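Local coordinates for protein CT_858 (Chlamydia trachomatis, PDB 3DOR), which probably acts as a secreted serine-type endopeptidase, a chlamydial protease that combines a PDZ domain with an S41 peptidase region and is seen as a dimer, at residues Gly260-Ile265 and Leu536-Asn541; Ser281-Gly286 and Leu558-Ile563. All coordinates share one frame; numbering follows the deposited sequence.

Interaction 1 of 2, residues Gly260-Ile265 and Leu536-Asn541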
ATOM      1  N   GLY B 260      -4.104  25.579  16.964  1.00 24.11           N
ATOM      2  CA  GLY B 260      -3.894  25.256  18.363  1.00 22.68           C
ATOM      3  C   GLY B 260      -4.898  26.016  19.210  1.00 25.32           C
ATOM      4  O   GLY B 260      -5.901  26.536  18.693  1.00 24.65           O
ATOM      5  N   PHE B 261      -4.619  26.131  20.501  1.00 23.96           N
ATOM      6  CA  PHE B 261      -5.562  26.776  21.405  1.00 24.04           C
ATOM      7  C   PHE B 261      -5.022  27.935  22.221  1.00 25.00           C
ATOM      8  O   PHE B 261      -5.728  28.480  23.059  1.00 26.55           O
ATOM      9  CB  PHE B 261      -6.126  25.712  22.347  1.00 26.91           C
ATOM     10  CG  PHE B 261      -5.064  24.954  23.101  1.00 24.51           C
ATOM     11  CD1 PHE B 261      -4.479  25.495  24.242  1.00 26.66           C
ATOM     12  CD2 PHE B 261      -4.635  23.711  22.660  1.00 25.17           C
ATOM     13  CE1 PHE B 261      -3.483  24.806  24.932  1.00 25.35           C
ATOM     14  CE2 PHE B 261      -3.637  23.011  23.341  1.00 25.02           C
ATOM     15  CZ  PHE B 261      -3.061  23.563  24.482  1.00 24.61           C
ATOM     16  N   LEU B 262      -3.779  28.319  21.981  1.00 24.16           N
ATOM     17  CA  LEU B 262      -3.186  29.423  22.718  1.00 26.14           C
ATOM     18  C   LEU B 262      -3.489  30.797  22.112  1.00 28.79           C
ATOM     19  O   LEU B 262      -3.369  31.002  20.898  1.00 27.86           O
ATOM     20  CB  LEU B 262      -1.673  29.233  22.801  1.00 24.76           C
ATOM     21  CG  LEU B 262      -1.220  27.915  23.437  1.00 24.67           C
ATOM     22  CD1 LEU B 262       0.281  27.781  23.307  1.00 22.53           C
ATOM     23  CD2 LEU B 262      -1.652  27.880  24.908  1.00 24.71           C
ATOM     24  N   PRO B 263      -3.918  31.751  22.954  1.00 29.78           N
ATOM     25  CA  PRO B 263      -4.217  33.103  22.463  1.00 30.36           C
ATOM     26  C   PRO B 263      -2.909  33.847  22.172  1.00 29.94           C
ATOM     27  O   PRO B 263      -1.843  33.414  22.611  1.00 29.35           O
ATOM     28  CB  PRO B 263      -5.029  33.723  23.610  1.00 31.48           C
ATOM     29  CG  PRO B 263      -4.600  32.947  24.817  1.00 32.94           C
ATOM     30  CD  PRO B 263      -4.457  31.544  24.310  1.00 30.25           C
ATOM     31  N   VAL B 264      -2.972  34.950  21.428  1.00 29.41           N
ATOM     32  CA  VAL B 264      -1.754  35.691  21.102  1.00 29.88           C
ATOM     33  C   VAL B 264      -1.048  36.123  22.374  1.00 30.71           C
ATOM     34  O   VAL B 264      -1.693  36.455  23.366  1.00 32.66           O
ATOM     35  CB  VAL B 264      -2.050  36.931  20.210  1.00 29.82           C
ATOM     36  CG1 VAL B 264      -2.738  36.491  18.939  1.00 26.58           C
ATOM     37  CG2 VAL B 264      -2.920  37.925  20.949  1.00 30.32           C
ATOM     38  N   ILE B 265       0.281  36.116  22.338  1.00 31.05           N
ATOM     39  CA  ILE B 265       1.083  36.470  23.499  1.00 30.89           C
ATOM     40  C   ILE B 265       1.187  37.974  23.760  1.00 33.08           C
ATOM     41  O   ILE B 265       1.600  38.398  24.840  1.00 32.95           O
ATOM     42  CB  ILE B 265       2.504  35.869  23.365  1.00 32.49           C
ATOM     43  CG1 ILE B 265       3.217  36.474  22.146  1.00 28.87           C
ATOM     44  CG2 ILE B 265       2.402  34.349  23.230  1.00 30.06           C
ATOM     45  CD1 ILE B 265       4.616  35.945  21.902  1.00 27.16           C
ATOM     46  N   LEU B 536       5.541  23.079  33.111  1.00 26.35           N
ATOM     47  CA  LEU B 536       4.534  24.127  33.185  1.00 25.59           C
ATOM     48  C   LEU B 536       3.185  23.597  32.725  1.00 26.81           C
ATOM     49  O   LEU B 536       2.812  23.753  31.559  1.00 27.95           O
ATOM     50  CB  LEU B 536       4.937  25.285  32.275  1.00 25.34           C
ATOM     51  CG  LEU B 536       4.742  26.752  32.657  1.00 26.47           C
ATOM     52  CD1 LEU B 536       4.533  27.530  31.372  1.00 24.69           C
ATOM     53  CD2 LEU B 536       3.573  26.959  33.606  1.00 28.71           C
ATOM     54  N   PRO B 537       2.440  22.948  33.628  1.00 25.92           N
ATOM     55  CA  PRO B 537       1.127  22.418  33.259  1.00 23.57           C
ATOM     56  C   PRO B 537       0.099  23.535  33.186  1.00 23.61           C
ATOM     57  O   PRO B 537       0.349  24.644  33.648  1.00 25.80           O
ATOM     58  CB  PRO B 537       0.824  21.433  34.389  1.00 24.54           C
ATOM     59  CG  PRO B 537       1.466  22.110  35.590  1.00 25.91           C
ATOM     60  CD  PRO B 537       2.803  22.574  35.011  1.00 26.04           C
ATOM     61  N   PHE B 538      -1.052  23.253  32.592  1.00 23.93           N
ATOM     62  CA  PHE B 538      -2.127  24.243  32.508  1.00 25.40           C
ATOM     63  C   PHE B 538      -2.919  24.168  33.819  1.00 27.73           C
ATOM     64  O   PHE B 538      -3.281  23.079  34.262  1.00 27.32           O
ATOM     65  CB  PHE B 538      -3.050  23.932  31.326  1.00 23.95           C
ATOM     66  CG  PHE B 538      -2.374  24.045  29.980  1.00 26.76           C
ATOM     67  CD1 PHE B 538      -2.427  22.988  29.068  1.00 24.50           C
ATOM     68  CD2 PHE B 538      -1.682  25.210  29.624  1.00 24.69           C
ATOM     69  CE1 PHE B 538      -1.798  23.085  27.817  1.00 25.95           C
ATOM     70  CE2 PHE B 538      -1.049  25.319  28.376  1.00 25.04           C
ATOM     71  CZ  PHE B 538      -1.105  24.257  27.471  1.00 25.01           C
ATOM     72  N   THR B 539      -3.165  25.317  34.451  1.00 28.28           N
ATOM     73  CA  THR B 539      -3.911  25.347  35.707  1.00 28.85           C
ATOM     74  C   THR B 539      -5.401  25.470  35.416  1.00 29.92           C
ATOM     75  O   THR B 539      -5.808  25.650  34.266  1.00 30.22           O
ATOM     76  CB  THR B 539      -3.518  26.558  36.592  1.00 29.42           C
ATOM     77  OG1 THR B 539      -3.812  27.772  35.887  1.00 26.91           O
ATOM     78  CG2 THR B 539      -2.034  26.517  36.961  1.00 27.08           C
ATOM     79  N   ALA B 540      -6.219  25.372  36.458  1.00 29.92           N
ATOM     80  CA  ALA B 540      -7.657  25.508  36.278  1.00 29.83           C
ATOM     81  C   ALA B 540      -7.937  26.934  35.790  1.00 29.35           C
ATOM     82  O   ALA B 540      -8.803  27.147  34.948  1.00 31.62           O
ATOM     83  CB  ALA B 540      -8.393  25.231  37.601  1.00 29.42           C
ATOM     84  N   ASN B 541      -7.194  27.909  36.304  1.00 29.20           N
ATOM     85  CA  ASN B 541      -7.390  29.289  35.866  1.00 31.66           C
ATOM     86  C   ASN B 541      -7.041  29.461  34.386  1.00 32.46           C
ATOM     87  O   ASN B 541      -7.647  30.279  33.685  1.00 31.99           O
ATOM     88  CB  ASN B 541      -6.556  30.255  36.712  1.00 34.03           C
ATOM     89  CG  ASN B 541      -7.128  30.448  38.105  1.00 37.49           C
ATOM     90  OD1 ASN B 541      -8.340  30.347  38.300  1.00 36.34           O
ATOM     91  ND2 ASN B 541      -6.264  30.736  39.079  1.00 37.73           N
TER
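Phe261 and Phe538 reach for one another from opposite directions and meet at the far ends of their rings, across backbones that stay well apart: the nearest CA atoms, those of Leu262 and Phe538, are separated by 11.1 Å. The two aromatic side chains leave the main chain differently. At Phe261, CG sits between the backbone N and the carbonyl carbon (chi1 56°), whereas at Phe538 it lies beside N and opposite the carbonyl carbon (chi1 -65°). In each case the ring is sent across the gap, and the CE1-CZ bond of one meets the CE1-CZ bond of the other. Phe261 CE1 comes to 3.5 Å from Phe538 CZ, and Phe261 CZ lies 3.6 Å from Phe538 CE1. Phe538 CZ approaches in the plane of the Phe261 ring, at its edge. With ring planes turned by 79° and centroids 5.5 Å apart, the pair is steeply inclined. Leu262 adds a looser touch, its CD2 methyl 4.4 Å from Phe538 CE2. No hydrogen bond spans the two segments. More aromatic rings gather here: Tyr253, nearly parallel to Phe261, and Tyr548 both meet the Phe261 ring, and Tyr551 meets Phe538. Directly after Phe538, Thr539 N-caps helix 540-544, and Asp542 OD2 returns a bond to Thr539 N, as in a capping box. The arrangement is a small aromatic cluster beside the mixed sheet, consistent with the α/β core of an S41-type peptidase, joining the loop before strand 268-271 to the turn between strand 534-535 and helix 540-544.

Interaction 2 of 2, residues Ser281-Gly286 and Leu558-Ile563; sequences SSVTDG and LVCQLI
Cys560 turns its sulfur to lie opposite its own carbonyl carbon and beside its backbone N (chi1 -73°), which carries SG off the helix toward the end of strand 278-284. On the strand, Val283 holds CG1 opposite its backbone N (chi1 173°), and this branch meets the sulfur, CG1 to SG being 3.7 Å. Asp285 touches with its first side-chain carbon: CB is 3.8 Å from Cys560 SG and 4.2 Å from Cys560 CB. The sulfur therefore rests between a valine methyl and an aspartate methylene, with the carbonyl carbon of the intervening Thr284 4.1 Å from SG. Thr284 itself points its CB away from the helix, consistent with the alternation of a strand after Val283. The backbones draw closest at Asp285 and Cys560, whose CA atoms lie 6.2 Å apart. This is a helix laid on one face of a mixed α/β sheet, as in the ClpP/crotonase clan: helix 549-564 also sets Val559 on Val293 and Ile335 of the neighbouring strands, and Leu558 on Val485. Contact across the two segments is purely van der Waals, without a hydrogen bond. The carboxylate of Asp285 is engaged elsewhere: OD2 accepts hydrogen bonds from the backbone N-H groups of Asp287, forming an Asx turn, and of Lys289. Both bonds lie inside the turn that links strands 278-284 and 290-297 into a β-hairpin, and Val283 is tied to His291 of the partner strand through the backbone.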
ATOM      1  N   SER B 281       4.976  39.547  18.018  1.00 27.99           N
ATOM      2  CA  SER B 281       4.329  40.410  19.005  1.00 30.49           C
ATOM      3  C   SER B 281       5.420  41.000  19.878  1.00 31.36           C
ATOM      4  O   SER B 281       6.579  40.626  19.757  1.00 31.31           O
ATOM      5  CB  SER B 281       3.372  39.621  19.903  1.00 30.64           C
ATOM      6  OG  SER B 281       2.289  39.090  19.166  1.00 37.08           O
ATOM      7  N   SER B 282       5.048  41.928  20.751  1.00 34.19           N
ATOM      8  CA  SER B 282       6.012  42.531  21.664  1.00 37.20           C
ATOM      9  C   SER B 282       5.792  41.938  23.048  1.00 37.30           C
ATOM     10  O   SER B 282       4.663  41.882  23.533  1.00 39.82           O
ATOM     11  CB  SER B 282       5.819  44.043  21.721  1.00 38.45           C
ATOM     12  OG  SER B 282       4.468  44.354  22.006  1.00 42.98           O
ATOM     13  N   VAL B 283       6.872  41.471  23.663  1.00 37.25           N
ATOM     14  CA  VAL B 283       6.824  40.891  25.001  1.00 34.59           C
ATOM     15  C   VAL B 283       7.578  41.836  25.939  1.00 34.71           C
ATOM     16  O   VAL B 283       8.696  42.254  25.636  1.00 31.22           O
ATOM     17  CB  VAL B 283       7.494  39.502  25.017  1.00 35.69           C
ATOM     18  CG1 VAL B 283       7.588  38.980  26.442  1.00 33.68           C
ATOM     19  CG2 VAL B 283       6.692  38.535  24.157  1.00 35.22           C
ATOM     20  N   THR B 284       6.974  42.184  27.071  1.00 33.82           N
ATOM     21  CA  THR B 284       7.629  43.101  27.997  1.00 34.27           C
ATOM     22  C   THR B 284       8.010  42.421  29.308  1.00 32.12           C
ATOM     23  O   THR B 284       7.256  41.607  29.830  1.00 31.46           O
ATOM     24  CB  THR B 284       6.728  44.303  28.302  1.00 35.51           C
ATOM     25  OG1 THR B 284       5.615  43.877  29.093  1.00 42.36           O
ATOM     26  CG2 THR B 284       6.197  44.903  27.014  1.00 33.32           C
ATOM     27  N   ASP B 285       9.184  42.755  29.834  1.00 30.95           N
ATOM     28  CA  ASP B 285       9.647  42.160  31.080  1.00 31.38           C
ATOM     29  C   ASP B 285       9.106  42.898  32.304  1.00 31.45           C
ATOM     30  O   ASP B 285       8.283  43.803  32.171  1.00 30.28           O
ATOM     31  CB  ASP B 285      11.180  42.103  31.110  1.00 31.05           C
ATOM     32  CG  ASP B 285      11.829  43.469  31.220  1.00 32.94           C
ATOM     33  OD1 ASP B 285      13.057  43.540  31.008  1.00 34.46           O
ATOM     34  OD2 ASP B 285      11.141  44.463  31.529  1.00 33.30           O
ATOM     35  N   GLY B 286       9.571  42.500  33.487  1.00 31.23           N
ATOM     36  CA  GLY B 286       9.108  43.111  34.728  1.00 31.78           C
ATOM     37  C   GLY B 286       9.482  44.572  34.906  1.00 32.68           C
ATOM     38  O   GLY B 286       8.916  45.274  35.746  1.00 32.51           O
ATOM     39  N   LEU B 558       9.926  33.525  30.974  1.00 24.09           N
ATOM     40  CA  LEU B 558      10.993  32.623  30.570  1.00 24.30           C
ATOM     41  C   LEU B 558      11.684  33.115  29.288  1.00 24.04           C
ATOM     42  O   LEU B 558      12.907  33.075  29.198  1.00 23.98           O
ATOM     43  CB  LEU B 558      10.437  31.205  30.369  1.00 23.81           C
ATOM     44  CG  LEU B 558       9.954  30.539  31.671  1.00 25.14           C
ATOM     45  CD1 LEU B 558       9.263  29.214  31.363  1.00 23.72           C
ATOM     46  CD2 LEU B 558      11.133  30.331  32.618  1.00 22.83           C
ATOM     47  N   VAL B 559      10.907  33.576  28.305  1.00 22.73           N
ATOM     48  CA  VAL B 559      11.487  34.081  27.062  1.00 21.94           C
ATOM     49  C   VAL B 559      12.344  35.322  27.346  1.00 23.48           C
ATOM     50  O   VAL B 559      13.432  35.465  26.782  1.00 24.17           O
ATOM     51  CB  VAL B 559      10.389  34.429  26.014  1.00 22.17           C
ATOM     52  CG1 VAL B 559      11.000  35.158  24.802  1.00 19.94           C
ATOM     53  CG2 VAL B 559       9.712  33.153  25.553  1.00 21.18           C
ATOM     54  N   CYS B 560      11.861  36.216  28.212  1.00 23.70           N
ATOM     55  CA  CYS B 560      12.644  37.404  28.542  1.00 25.17           C
ATOM     56  C   CYS B 560      13.992  36.987  29.148  1.00 24.98           C
ATOM     57  O   CYS B 560      15.025  37.593  28.857  1.00 23.46           O
ATOM     58  CB  CYS B 560      11.875  38.308  29.514  1.00 25.90           C
ATOM     59  SG  CYS B 560      10.502  39.197  28.737  1.00 30.31           S
ATOM     60  N   GLN B 561      13.986  35.948  29.982  1.00 25.13           N
ATOM     61  CA  GLN B 561      15.237  35.472  30.573  1.00 25.78           C
ATOM     62  C   GLN B 561      16.149  34.948  29.474  1.00 26.00           C
ATOM     63  O   GLN B 561      17.354  35.165  29.518  1.00 26.41           O
ATOM     64  CB  GLN B 561      14.988  34.355  31.589  1.00 27.52           C
ATOM     65  CG  GLN B 561      14.374  34.818  32.893  1.00 30.97           C
ATOM     66  CD  GLN B 561      14.155  33.664  33.857  1.00 33.68           C
ATOM     67  OE1 GLN B 561      15.110  33.062  34.348  1.00 35.10           O
ATOM     68  NE2 GLN B 561      12.894  33.345  34.125  1.00 33.08           N
ATOM     69  N   LEU B 562      15.583  34.246  28.492  1.00 24.79           N
ATOM     70  CA  LEU B 562      16.402  33.736  27.395  1.00 25.83           C
ATOM     71  C   LEU B 562      17.051  34.906  26.657  1.00 27.70           C
ATOM     72  O   LEU B 562      18.237  34.858  26.318  1.00 27.71           O
ATOM     73  CB  LEU B 562      15.565  32.931  26.399  1.00 24.15           C
ATOM     74  CG  LEU B 562      15.106  31.521  26.770  1.00 27.06           C
ATOM     75  CD1 LEU B 562      14.239  30.961  25.645  1.00 23.56           C
ATOM     76  CD2 LEU B 562      16.318  30.617  27.008  1.00 26.17           C
ATOM     77  N   ILE B 563      16.269  35.954  26.396  1.00 28.44           N
ATOM     78  CA  ILE B 563      16.804  37.115  25.699  1.00 29.26           C
ATOM     79  C   ILE B 563      17.888  37.758  26.556  1.00 31.34           C
ATOM     80  O   ILE B 563      18.947  38.108  26.048  1.00 31.54           O
ATOM     81  CB  ILE B 563      15.697  38.147  25.375  1.00 29.62           C
ATOM     82  CG1 ILE B 563      14.697  37.528  24.389  1.00 28.40           C
ATOM     83  CG2 ILE B 563      16.309  39.406  24.759  1.00 28.37           C
ATOM     84  CD1 ILE B 563      13.566  38.439  23.989  1.00 29.51           C
TER

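Overall arrangement
From the N terminus, the chain first passes residues 260-265, in the loop before strand 268-271, and then 281-286 at the end of strand 278-284. Only once the last strand, 534-535, has been laid down does it return: 536-541 closes a loop of about 270 residues in interaction 1, and 558-563, on the next helix, 549-564, closes another of similar length in interaction 2. The segments alternate, so the two closures cross. Their centres lie about 17 Å apart, bridged by Ile265, whose CD1 is 4.0 Å from Val283 CG2. Interaction 1 ties the loop before strand 268-271 to the segment leading into helix 540-544; interaction 2 ties helix 549-564 to strand 278-284.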